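Local coordinates for protein CaaX farnesyltransferase alpha subunit Ram2 (Aspergillus fumigatus, PDB 4L9P) that serves as the alpha subunit of a heterodimeric protein farnesyltransferase, which probably attaches isoprenoid groups to proteins ending in a CAAX motif, at residues A[96-101]-A[126-131]; A[192-197]-A[249-254]; A[206-211]-A[238-243]; A[308-313]-A[328-333]. The protein carries 1 engineered substitution. One frame throughout, in Å; residues are numbered along the deposited sequence.

From the N terminus, interaction 1 comes first: it joins helix 88-100 to helix 123-133, with helix 105-118 in the loop between them, and closes that loop before any other opens. Interaction 2 then sets the turn after helix 180-192 against the C-terminal part of helix 238-254. Interaction 3 is nested inside that loop, bringing the end of helix 197-208 to the start of the same helix 238-254; the two centres lie about 18 Å apart. Interaction 4 follows in series, pairing helix 304-317 with helix 323-338. Interactions 1 and 4, with centres about 52 Å apart, lie on opposite sides of the chain's centre, so the four contacts sample much of the helical array.

Interaction 1 of 4, residues A[96-101]-A[126-131]; sequences KILFAL and WHHRQV. With EDO (1,2-ethanediol), chain I.
Phe-99 reaches over to Val-131, its ring carbon CE2 4.0 Å from Val-131 CG1. The adjoining ring atom, CZ, lies 3.9 Å from the backbone oxygen Val-131 O, which sits at the ring's edge, near its plane; that oxygen is also hydrogen-bonded to Ser-134. CG1 of Val-131 stands anti to the backbone N (chi1 170°), which turns this methyl to the phenyl group. One residue before Phe-99 on helix 88-100, Leu-98 sends CD1 to the imidazole of His-128, 3.9 Å from NE2 and almost as close to CE1. The methyl meets the ring at its edge, and the two side chains cross at about a right angle. Glu-108, on the intervening helix 105-118, hydrogen-bonds His-128 NE2, while Trp-91 of helix 88-100 meets the imidazole with its plane tilted by about 60°. Beyond the contact, Gln-130 NE2 donates a hydrogen bond of 2.8 Å to O2 of a 1,2-ethanediol, probably from the crystallisation liquor. Segments 96-101 and 126-131 thus touch through two pairs of residues, while helix 105-118 also packs on Leu-98 and Phe-99, as expected of successive helical hairpins in the TPR-like repeats of prenyltransferase alpha subunits.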
# COMPACT_ATOMS: atom_id res chain seq x y z
N LYS A 96 -20.32 18.63 -5.02
CA LYS A 96 -21.59 19.08 -4.39
C LYS A 96 -22.23 20.19 -5.21
O LYS A 96 -23.45 20.13 -5.47
CB LYS A 96 -21.33 19.60 -2.99
CG LYS A 96 -21.00 18.53 -1.98
CD LYS A 96 -20.82 19.25 -0.62
CE LYS A 96 -20.58 18.28 0.52
NZ LYS A 96 -20.54 19.08 1.79
N ILE A 97 -21.44 21.17 -5.63
CA ILE A 97 -22.00 22.31 -6.39
C ILE A 97 -22.55 21.83 -7.73
O ILE A 97 -23.65 22.19 -8.13
CB ILE A 97 -20.93 23.37 -6.67
CG1 ILE A 97 -20.38 23.94 -5.36
CG2 ILE A 97 -21.54 24.48 -7.56
CD1 ILE A 97 -19.09 24.75 -5.52
N LEU A 98 -21.85 20.98 -8.46
CA LEU A 98 -22.29 20.52 -9.76
C LEU A 98 -23.64 19.85 -9.65
O LEU A 98 -24.51 20.11 -10.46
CB LEU A 98 -21.28 19.49 -10.31
CG LEU A 98 -19.94 20.09 -10.70
CD1 LEU A 98 -18.92 18.92 -10.90
CD2 LEU A 98 -20.07 20.87 -12.00
N PHE A 99 -23.81 18.97 -8.67
CA PHE A 99 -25.11 18.33 -8.51
C PHE A 99 -26.20 19.32 -8.03
O PHE A 99 -27.32 19.32 -8.58
CB PHE A 99 -24.96 17.12 -7.61
CG PHE A 99 -24.35 15.96 -8.30
CD1 PHE A 99 -25.09 15.20 -9.23
CD2 PHE A 99 -23.04 15.61 -8.05
CE1 PHE A 99 -24.50 14.10 -9.89
CE2 PHE A 99 -22.47 14.51 -8.70
CZ PHE A 99 -23.19 13.78 -9.61
N ALA A 100 -25.87 20.18 -7.06
CA ALA A 100 -26.88 21.12 -6.54
C ALA A 100 -27.39 22.09 -7.61
O ALA A 100 -28.58 22.48 -7.60
CB ALA A 100 -26.29 21.87 -5.40
N LEU A 101 -26.55 22.49 -8.53
CA LEU A 101 -26.96 23.44 -9.57
C LEU A 101 -27.47 22.77 -10.84
O LEU A 101 -27.87 23.46 -11.79
CB LEU A 101 -25.81 24.37 -9.95
CG LEU A 101 -25.29 25.24 -8.82
CD1 LEU A 101 -24.18 26.14 -9.37
CD2 LEU A 101 -26.42 26.07 -8.17
N TRP A 126 -9.61 10.97 -10.40
CA TRP A 126 -10.22 9.71 -10.79
C TRP A 126 -11.36 9.30 -9.89
O TRP A 126 -12.33 8.70 -10.36
CB TRP A 126 -9.14 8.60 -10.98
CG TRP A 126 -8.32 9.02 -12.17
CD1 TRP A 126 -7.14 9.75 -12.19
CD2 TRP A 126 -8.70 8.86 -13.53
NE1 TRP A 126 -6.82 10.10 -13.49
CE2 TRP A 126 -7.76 9.55 -14.33
CE3 TRP A 126 -9.78 8.22 -14.15
CZ2 TRP A 126 -7.87 9.59 -15.73
CZ3 TRP A 126 -9.89 8.26 -15.51
CH2 TRP A 126 -8.92 8.94 -16.31
N HIS A 127 -11.30 9.68 -8.61
CA HIS A 127 -12.47 9.57 -7.74
C HIS A 127 -13.60 10.50 -8.25
O HIS A 127 -14.76 10.08 -8.37
CB HIS A 127 -12.17 9.84 -6.27
CG HIS A 127 -13.40 9.71 -5.44
ND1 HIS A 127 -14.06 8.51 -5.30
CD2 HIS A 127 -14.13 10.64 -4.77
CE1 HIS A 127 -15.15 8.70 -4.57
NE2 HIS A 127 -15.21 9.98 -4.23
N HIS A 128 -13.26 11.74 -8.63
CA HIS A 128 -14.27 12.70 -9.09
C HIS A 128 -14.92 12.15 -10.33
O HIS A 128 -16.15 12.26 -10.51
CB HIS A 128 -13.57 14.03 -9.39
CG HIS A 128 -14.51 15.14 -9.71
ND1 HIS A 128 -15.32 15.72 -8.75
CD2 HIS A 128 -14.69 15.84 -10.85
CE1 HIS A 128 -16.00 16.72 -9.31
NE2 HIS A 128 -15.64 16.82 -10.59
N ARG A 129 -14.16 11.52 -11.22
CA ARG A 129 -14.73 10.95 -12.45
C ARG A 129 -15.79 9.90 -12.09
O ARG A 129 -16.88 9.84 -12.70
CB ARG A 129 -13.64 10.34 -13.34
CG ARG A 129 -14.16 10.09 -14.76
CD ARG A 129 -13.05 9.47 -15.62
NE ARG A 129 -13.38 9.62 -17.05
CZ ARG A 129 -13.08 10.70 -17.79
NH1 ARG A 129 -12.34 11.70 -17.27
NH2 ARG A 129 -13.54 10.77 -19.06
N GLN A 130 -15.49 9.05 -11.11
CA GLN A 130 -16.42 8.01 -10.70
C GLN A 130 -17.69 8.62 -10.05
O GLN A 130 -18.83 8.18 -10.33
CB GLN A 130 -15.72 7.12 -9.67
CG GLN A 130 -16.61 6.01 -9.10
CD GLN A 130 -15.83 5.06 -8.15
OE1 GLN A 130 -14.61 4.81 -8.32
NE2 GLN A 130 -16.52 4.60 -7.12
N VAL A 131 -17.51 9.68 -9.27
CA VAL A 131 -18.66 10.39 -8.65
C VAL A 131 -19.59 10.90 -9.77
O VAL A 131 -20.80 10.72 -9.67
CB VAL A 131 -18.13 11.56 -7.75
CG1 VAL A 131 -19.28 12.47 -7.29
CG2 VAL A 131 -17.42 10.93 -6.54
C1 EDO I . -20.19 7.61 -5.88
O1 EDO I . -19.66 7.48 -4.57
C2 EDO I . -19.27 6.86 -6.82
O2 EDO I . -19.02 5.54 -6.34

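Interaction 2 of 4, residues A[192-197]-A[249-254]; sequences ADVRNN and QSRILE
With CG2 of Val-194 trans to the backbone N and CG1 between N and the carbonyl carbon (chi1 67°), the CG2 methyl is the branch that meets helix 238-254. Arg-251 is bent at chi2 (-68°) and chi3 (73°), a fold that brings its guanidinium back to Glu-254 one turn further along. The methyl lies 3.9 Å from Arg-251 CB, close to CD as well, and 3.9 Å from Glu-254 OE1, so it packs against both the aliphatic part of the arginine and one carboxylate oxygen. No hydrogen bond joins the two segments.

The charged pair is gripped side-on: Arg-251 NE donates to Glu-254 OE1 at 3.1 Å, and Arg-251 NH2 to Glu-254 OE2 at 2.8 Å. Both oxygens lie essentially in the guanidinium plane, yet both nitrogens approach from above the carboxylate plane. The two bonds limit rotation of the guanidinium and hold OE1 beside the valine.

Val-194 itself is carried by a type I beta turn from Asp-193 to Asn-196, overlaid by an Asx turn in which Asp-193 OD1 accepts from Arg-195 N at 3.0 Å. Outside the contact, Asp-193 hydrogen-bonds Thr-88 and Thr-90 of the beta subunit, and Arg-195 forms a salt bridge with Asp-84 of that subunit. Asn-196 caps helix 197-208, its OD1 accepting from the backbone N of Ala-199. An Asx turn leading into an N-capped helix here forms an inter-helix connection of the alpha-subunit repeat array, at the interface with the beta subunit.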
# COMPACT_ATOMS: atom_id res chain seq x y z
N ALA A 192 1.51 -4.32 -26.98
CA ALA A 192 2.57 -3.32 -26.82
C ALA A 192 3.55 -3.78 -25.73
O ALA A 192 4.75 -3.54 -25.89
CB ALA A 192 1.94 -1.97 -26.42
N ASP A 193 3.04 -4.36 -24.65
CA ASP A 193 3.96 -4.80 -23.56
C ASP A 193 3.30 -6.00 -22.88
O ASP A 193 2.44 -5.83 -22.02
CB ASP A 193 4.25 -3.68 -22.56
CG ASP A 193 5.31 -4.05 -21.56
OD1 ASP A 193 5.67 -5.25 -21.51
OD2 ASP A 193 5.75 -3.13 -20.84
N VAL A 194 3.70 -7.21 -23.27
CA VAL A 194 3.11 -8.43 -22.72
C VAL A 194 3.37 -8.56 -21.20
O VAL A 194 2.70 -9.36 -20.53
CB VAL A 194 3.63 -9.67 -23.52
CG1 VAL A 194 5.16 -9.90 -23.29
CG2 VAL A 194 2.78 -10.91 -23.20
N ARG A 195 4.28 -7.74 -20.69
CA ARG A 195 4.57 -7.75 -19.24
C ARG A 195 3.74 -6.78 -18.43
O ARG A 195 4.01 -6.53 -17.26
CB ARG A 195 6.06 -7.47 -19.00
CG ARG A 195 6.88 -8.61 -19.63
CD ARG A 195 8.20 -8.12 -20.01
NE ARG A 195 9.11 -9.17 -20.51
CZ ARG A 195 9.77 -9.05 -21.66
NH1 ARG A 195 9.59 -8.01 -22.45
NH2 ARG A 195 10.65 -9.99 -22.00
N ASN A 196 2.70 -6.19 -19.08
CA ASN A 196 1.85 -5.24 -18.34
C ASN A 196 0.87 -5.95 -17.43
O ASN A 196 -0.18 -6.39 -17.83
CB ASN A 196 1.10 -4.32 -19.32
CG ASN A 196 0.32 -3.26 -18.61
OD1 ASN A 196 0.05 -3.36 -17.42
ND2 ASN A 196 -0.10 -2.24 -19.34
N ASN A 197 1.30 -6.08 -16.15
CA ASN A 197 0.49 -6.83 -15.22
C ASN A 197 -0.84 -6.18 -14.96
O ASN A 197 -1.80 -6.90 -14.62
CB ASN A 197 1.23 -6.98 -13.86
CG ASN A 197 0.60 -8.04 -13.02
OD1 ASN A 197 0.69 -9.25 -13.36
ND2 ASN A 197 -0.02 -7.64 -11.89
N GLN A 249 -0.65 -19.58 -22.72
CA GLN A 249 0.52 -20.28 -23.23
C GLN A 249 1.12 -19.51 -24.38
O GLN A 249 2.33 -19.40 -24.48
CB GLN A 249 0.19 -21.71 -23.67
CG GLN A 249 -0.17 -22.59 -22.50
CD GLN A 249 -0.26 -24.07 -22.88
OE1 GLN A 249 -0.24 -24.41 -24.07
NE2 GLN A 249 -0.33 -24.95 -21.88
N SER A 250 0.29 -18.99 -25.29
CA SER A 250 0.84 -18.26 -26.45
C SER A 250 1.61 -17.01 -26.03
O SER A 250 2.63 -16.67 -26.61
CB SER A 250 -0.27 -17.82 -27.37
OG SER A 250 -0.87 -18.92 -28.00
N ARG A 251 1.11 -16.32 -25.01
CA ARG A 251 1.83 -15.16 -24.53
C ARG A 251 3.13 -15.55 -23.82
O ARG A 251 4.14 -14.88 -23.97
CB ARG A 251 0.95 -14.32 -23.60
CG ARG A 251 -0.32 -13.77 -24.24
CD ARG A 251 -0.08 -12.68 -25.34
NE ARG A 251 0.43 -13.14 -26.57
CZ ARG A 251 -0.29 -13.79 -27.49
NH1 ARG A 251 -1.55 -14.12 -27.23
NH2 ARG A 251 0.26 -14.17 -28.67
N ILE A 252 3.08 -16.62 -23.01
CA ILE A 252 4.30 -17.12 -22.31
C ILE A 252 5.41 -17.41 -23.34
O ILE A 252 6.57 -17.02 -23.14
CB ILE A 252 3.97 -18.36 -21.49
CG1 ILE A 252 3.18 -17.89 -20.23
CG2 ILE A 252 5.26 -19.12 -21.09
CD1 ILE A 252 2.52 -19.07 -19.49
N LEU A 253 5.05 -18.01 -24.47
CA LEU A 253 6.09 -18.39 -25.44
C LEU A 253 6.80 -17.15 -26.03
O LEU A 253 7.94 -17.24 -26.48
CB LEU A 253 5.46 -19.24 -26.56
CG LEU A 253 5.03 -20.64 -26.13
CD1 LEU A 253 4.10 -21.26 -27.19
CD2 LEU A 253 6.23 -21.55 -25.87
N GLU A 254 6.16 -15.99 -26.01
CA GLU A 254 6.82 -14.77 -26.47
C GLU A 254 7.88 -14.27 -25.50
O GLU A 254 8.78 -13.51 -25.92
CB GLU A 254 5.81 -13.65 -26.69
CG GLU A 254 4.76 -13.99 -27.73
CD GLU A 254 3.58 -13.02 -27.78
OE1 GLU A 254 3.39 -12.18 -26.89
OE2 GLU A 254 2.85 -13.08 -28.77

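Interaction 3 of 4, residues A[206-211]-A[238-243]; sequences LRFGPR and EDLVDS
Van der Waals contacts carry this junction between the end of helix 197-208 and the first turns of helix 238-254. Leu-240, its CG trans to the backbone N (chi1 178°), divides its two methyls between different parts of Arg-207: CD1 lies 4.0 Å from Arg-207 CD, on the aliphatic portion of the chain, whereas CD2 rests against a carbonyl oxygen, 4.0 Å from Arg-207 O. Phe-208 comes up beside this pair. Its CE1 is 4.0 Å from Val-241 CG2, with the two side chains crossing at about a right angle, and its CZ makes a looser approach of 4.5 Å to Leu-240 CG. Both aliphatic groups meet the phenyl ring obliquely. Tyr-264 and Val-268 of helix 259-272 also pack on Phe-208, placing the contact within the right-handed superhelical array of paired helices formed by prenyltransferase alpha subunits.

The polar interactions nearby do not join the two segments directly. Arg-207 is bent at chi2 (-70°), and its NE forms a salt bridge with Glu-244, just past the other segment on helix 238-254. In the loop following helix 197-208, Arg-211 folds back so that its NH2 donates a bent hydrogen bond of 3.2 Å (138° at the hydrogen) to Leu-206 O; the same nitrogen also bridges to Asp-178.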
# COMPACT_ATOMS: atom_id res chain seq x y z
N LEU A 206 -12.42 -9.29 -16.37
CA LEU A 206 -13.38 -9.41 -17.50
C LEU A 206 -13.80 -10.85 -17.63
O LEU A 206 -14.98 -11.12 -17.94
CB LEU A 206 -12.70 -8.99 -18.80
CG LEU A 206 -12.33 -7.51 -18.90
CD1 LEU A 206 -11.57 -7.24 -20.20
CD2 LEU A 206 -13.56 -6.58 -18.78
N ARG A 207 -12.87 -11.79 -17.48
CA ARG A 207 -13.18 -13.19 -17.79
C ARG A 207 -13.71 -14.01 -16.61
O ARG A 207 -14.58 -14.89 -16.81
CB ARG A 207 -11.96 -13.89 -18.38
CG ARG A 207 -11.51 -13.31 -19.75
CD ARG A 207 -12.52 -13.68 -20.79
NE ARG A 207 -11.99 -13.57 -22.14
CZ ARG A 207 -12.62 -12.91 -23.12
NH1 ARG A 207 -13.73 -12.20 -22.83
NH2 ARG A 207 -12.10 -12.91 -24.34
N PHE A 208 -13.21 -13.71 -15.41
CA PHE A 208 -13.41 -14.58 -14.26
C PHE A 208 -13.90 -13.82 -13.08
O PHE A 208 -14.21 -14.44 -12.07
CB PHE A 208 -12.12 -15.38 -13.95
CG PHE A 208 -11.76 -16.30 -15.06
CD1 PHE A 208 -12.55 -17.40 -15.29
CD2 PHE A 208 -10.74 -15.98 -15.95
CE1 PHE A 208 -12.29 -18.24 -16.35
CE2 PHE A 208 -10.43 -16.83 -17.00
CZ PHE A 208 -11.24 -17.96 -17.21
N GLY A 209 -13.99 -12.49 -13.16
CA GLY A 209 -14.45 -11.75 -11.99
C GLY A 209 -15.93 -11.90 -11.69
O GLY A 209 -16.73 -12.10 -12.60
N PRO A 210 -16.32 -11.82 -10.41
CA PRO A 210 -17.76 -12.00 -10.10
C PRO A 210 -18.61 -10.87 -10.67
O PRO A 210 -18.21 -9.71 -10.66
CB PRO A 210 -17.80 -11.98 -8.56
CG PRO A 210 -16.37 -11.89 -8.09
CD PRO A 210 -15.44 -11.74 -9.24
N ARG A 211 -19.81 -11.20 -11.10
CA ARG A 211 -20.65 -10.23 -11.76
C ARG A 211 -22.01 -10.05 -11.07
O ARG A 211 -22.81 -9.24 -11.53
CB ARG A 211 -20.91 -10.66 -13.22
CG ARG A 211 -19.65 -10.89 -14.08
CD ARG A 211 -20.08 -11.29 -15.50
NE ARG A 211 -18.93 -11.65 -16.35
CZ ARG A 211 -19.04 -11.85 -17.66
NH1 ARG A 211 -20.26 -11.72 -18.25
NH2 ARG A 211 -17.95 -12.16 -18.38
N GLU A 238 -16.24 -24.42 -19.58
CA GLU A 238 -14.98 -25.15 -19.81
C GLU A 238 -14.28 -24.66 -21.08
O GLU A 238 -13.07 -24.64 -21.13
CB GLU A 238 -15.23 -26.68 -19.87
CG GLU A 238 -15.97 -27.20 -18.63
CD GLU A 238 -15.14 -27.20 -17.36
OE1 GLU A 238 -13.93 -26.89 -17.39
OE2 GLU A 238 -15.71 -27.54 -16.30
N ASP A 239 -15.04 -24.26 -22.11
CA ASP A 239 -14.42 -23.84 -23.36
C ASP A 239 -13.74 -22.50 -23.22
O ASP A 239 -12.69 -22.26 -23.82
CB ASP A 239 -15.44 -23.73 -24.51
CG ASP A 239 -16.04 -25.05 -24.87
OD1 ASP A 239 -15.35 -26.10 -24.87
OD2 ASP A 239 -17.23 -25.03 -25.17
N LEU A 240 -14.35 -21.61 -22.42
CA LEU A 240 -13.71 -20.34 -22.06
C LEU A 240 -12.41 -20.60 -21.29
O LEU A 240 -11.37 -19.99 -21.55
CB LEU A 240 -14.64 -19.53 -21.17
CG LEU A 240 -14.02 -18.20 -20.69
CD1 LEU A 240 -13.63 -17.36 -21.93
CD2 LEU A 240 -15.07 -17.43 -19.86
N VAL A 241 -12.47 -21.50 -20.30
CA VAL A 241 -11.25 -21.82 -19.58
C VAL A 241 -10.17 -22.32 -20.56
O VAL A 241 -9.01 -21.83 -20.51
CB VAL A 241 -11.53 -22.82 -18.45
CG1 VAL A 241 -10.22 -23.35 -17.86
CG2 VAL A 241 -12.40 -22.14 -17.35
N ASP A 242 -10.52 -23.28 -21.44
CA ASP A 242 -9.52 -23.75 -22.39
C ASP A 242 -8.94 -22.63 -23.26
O ASP A 242 -7.73 -22.57 -23.49
CB ASP A 242 -10.12 -24.78 -23.38
CG ASP A 242 -10.53 -26.08 -22.72
OD1 ASP A 242 -10.11 -26.34 -21.57
OD2 ASP A 242 -11.27 -26.85 -23.42
N SER A 243 -9.80 -21.73 -23.75
CA SER A 243 -9.38 -20.61 -24.58
C SER A 243 -8.42 -19.68 -23.81
O SER A 243 -7.39 -19.23 -24.33
CB SER A 243 -10.64 -19.82 -25.01
OG SER A 243 -10.30 -18.64 -25.72

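Interaction 4 of 4, residues A[308-313]-A[328-333]; sequences EWLADV and VKMLTL
Met-330 points its CB at Ala-311, where CB meets CB at 3.9 Å. Its CG, anti to the carbonyl carbon (chi1 -66°), then passes to the neighbouring residue and lies 4.0 Å from Leu-310 CB. A bend at chi2 (-60°) keeps SD beside the same Leu-310 CB, in a looser approach of 4.2 Å. Rotation about the CG-SD bond (chi3) then carries CE away from segment 308-313, so the inner part of the methionine makes the contact and its terminal methyl does not. Ala-311 has a second neighbour: its CB is 3.9 Å from Leu-331 CG, so the single methyl packs against two consecutive side chains of the other helix. The small residue is consistent with the close approach, with Ala-311 CA and Met-330 CA 5.4 Å apart and the segment axes 8.3 Å apart at their closest. All four touching residues are buried. Leu-331 also packs on Trp-346, Ile-350 and Ile-353 of helix 343-362, while Leu-310 rests on Ala-283 and Arg-284 of helix 280-284. The N-to-C directions of the two segments differ by 156°, and with a short connection from one helix to the next this makes an antiparallel alpha hairpin near the C-terminal end of the all-helical alpha subunit.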
# COMPACT_ATOMS: atom_id res chain seq x y z
N GLU A 308 9.02 -23.28 -10.80
CA GLU A 308 8.13 -23.21 -9.64
C GLU A 308 6.83 -23.97 -9.89
O GLU A 308 6.28 -24.62 -9.00
CB GLU A 308 7.81 -21.76 -9.38
CG GLU A 308 6.96 -21.59 -8.12
CD GLU A 308 6.62 -20.14 -7.95
OE1 GLU A 308 6.77 -19.39 -8.97
OE2 GLU A 308 6.20 -19.72 -6.85
N TRP A 309 6.36 -23.91 -11.14
CA TRP A 309 5.16 -24.66 -11.51
C TRP A 309 5.37 -26.15 -11.29
O TRP A 309 4.52 -26.85 -10.69
CB TRP A 309 4.83 -24.40 -12.98
CG TRP A 309 3.46 -24.82 -13.38
CD1 TRP A 309 3.01 -26.09 -13.56
CD2 TRP A 309 2.37 -23.94 -13.63
NE1 TRP A 309 1.67 -26.05 -13.93
CE2 TRP A 309 1.26 -24.74 -13.97
CE3 TRP A 309 2.22 -22.54 -13.61
CZ2 TRP A 309 0.02 -24.19 -14.29
CZ3 TRP A 309 0.98 -21.98 -13.94
CH2 TRP A 309 -0.10 -22.81 -14.27
N LEU A 310 6.52 -26.65 -11.78
CA LEU A 310 6.86 -28.07 -11.58
C LEU A 310 6.98 -28.44 -10.09
O LEU A 310 6.55 -29.52 -9.69
CB LEU A 310 8.13 -28.44 -12.36
CG LEU A 310 7.88 -28.40 -13.87
CD1 LEU A 310 9.17 -28.50 -14.67
CD2 LEU A 310 6.81 -29.41 -14.35
N ALA A 311 7.56 -27.55 -9.27
CA ALA A 311 7.70 -27.87 -7.87
C ALA A 311 6.32 -28.10 -7.29
O ALA A 311 6.12 -29.01 -6.50
CB ALA A 311 8.37 -26.74 -7.16
N ASP A 312 5.37 -27.22 -7.65
CA ASP A 312 4.01 -27.38 -7.12
C ASP A 312 3.30 -28.62 -7.64
O ASP A 312 2.58 -29.29 -6.86
CB ASP A 312 3.16 -26.13 -7.39
CG ASP A 312 3.62 -24.93 -6.58
OD1 ASP A 312 4.29 -25.09 -5.53
OD2 ASP A 312 3.28 -23.80 -6.97
N VAL A 313 3.44 -28.91 -8.95
CA VAL A 313 2.85 -30.13 -9.50
C VAL A 313 3.35 -31.38 -8.75
O VAL A 313 2.56 -32.24 -8.35
CB VAL A 313 3.14 -30.26 -11.01
CG1 VAL A 313 2.88 -31.68 -11.49
CG2 VAL A 313 2.31 -29.22 -11.80
N VAL A 328 11.59 -31.11 -4.41
CA VAL A 328 12.72 -30.54 -3.71
C VAL A 328 13.86 -30.17 -4.66
O VAL A 328 14.54 -29.13 -4.52
CB VAL A 328 13.20 -31.45 -2.57
CG1 VAL A 328 14.49 -30.92 -1.97
CG2 VAL A 328 12.10 -31.54 -1.51
N LYS A 329 14.10 -31.02 -5.68
CA LYS A 329 15.09 -30.65 -6.67
C LYS A 329 14.74 -29.32 -7.39
O LYS A 329 15.65 -28.51 -7.65
CB LYS A 329 15.18 -31.77 -7.72
CG LYS A 329 16.22 -31.53 -8.75
CD LYS A 329 16.14 -32.62 -9.85
CE LYS A 329 17.17 -32.32 -10.97
NZ LYS A 329 17.20 -33.34 -12.09
N MET A 330 13.47 -29.16 -7.81
CA MET A 330 13.07 -27.92 -8.49
C MET A 330 13.33 -26.73 -7.57
O MET A 330 13.86 -25.71 -8.02
CB MET A 330 11.60 -28.00 -8.89
CG MET A 330 11.28 -29.03 -9.93
SD MET A 330 12.18 -28.77 -11.50
CE MET A 330 13.58 -29.95 -11.30
N LEU A 331 12.97 -26.88 -6.27
CA LEU A 331 13.13 -25.76 -5.35
C LEU A 331 14.61 -25.44 -5.09
O LEU A 331 14.99 -24.30 -4.84
CB LEU A 331 12.37 -26.07 -4.07
CG LEU A 331 10.83 -26.04 -4.24
CD1 LEU A 331 10.20 -26.80 -3.09
CD2 LEU A 331 10.27 -24.57 -4.17
N THR A 332 15.44 -26.49 -5.13
CA THR A 332 16.88 -26.31 -5.03
C THR A 332 17.44 -25.54 -6.24
O THR A 332 18.30 -24.66 -6.07
CB THR A 332 17.54 -27.68 -4.86
OG1 THR A 332 17.05 -28.28 -3.65
CG2 THR A 332 19.03 -27.48 -4.74
N LEU A 333 16.96 -25.85 -7.45
CA LEU A 333 17.37 -25.04 -8.59
C LEU A 333 17.01 -23.55 -8.39
O LEU A 333 17.78 -22.68 -8.76
CB LEU A 333 16.74 -25.55 -9.88
CG LEU A 333 17.23 -26.94 -10.30
CD1 LEU A 333 16.45 -27.46 -11.51
CD2 LEU A 333 18.68 -26.84 -10.67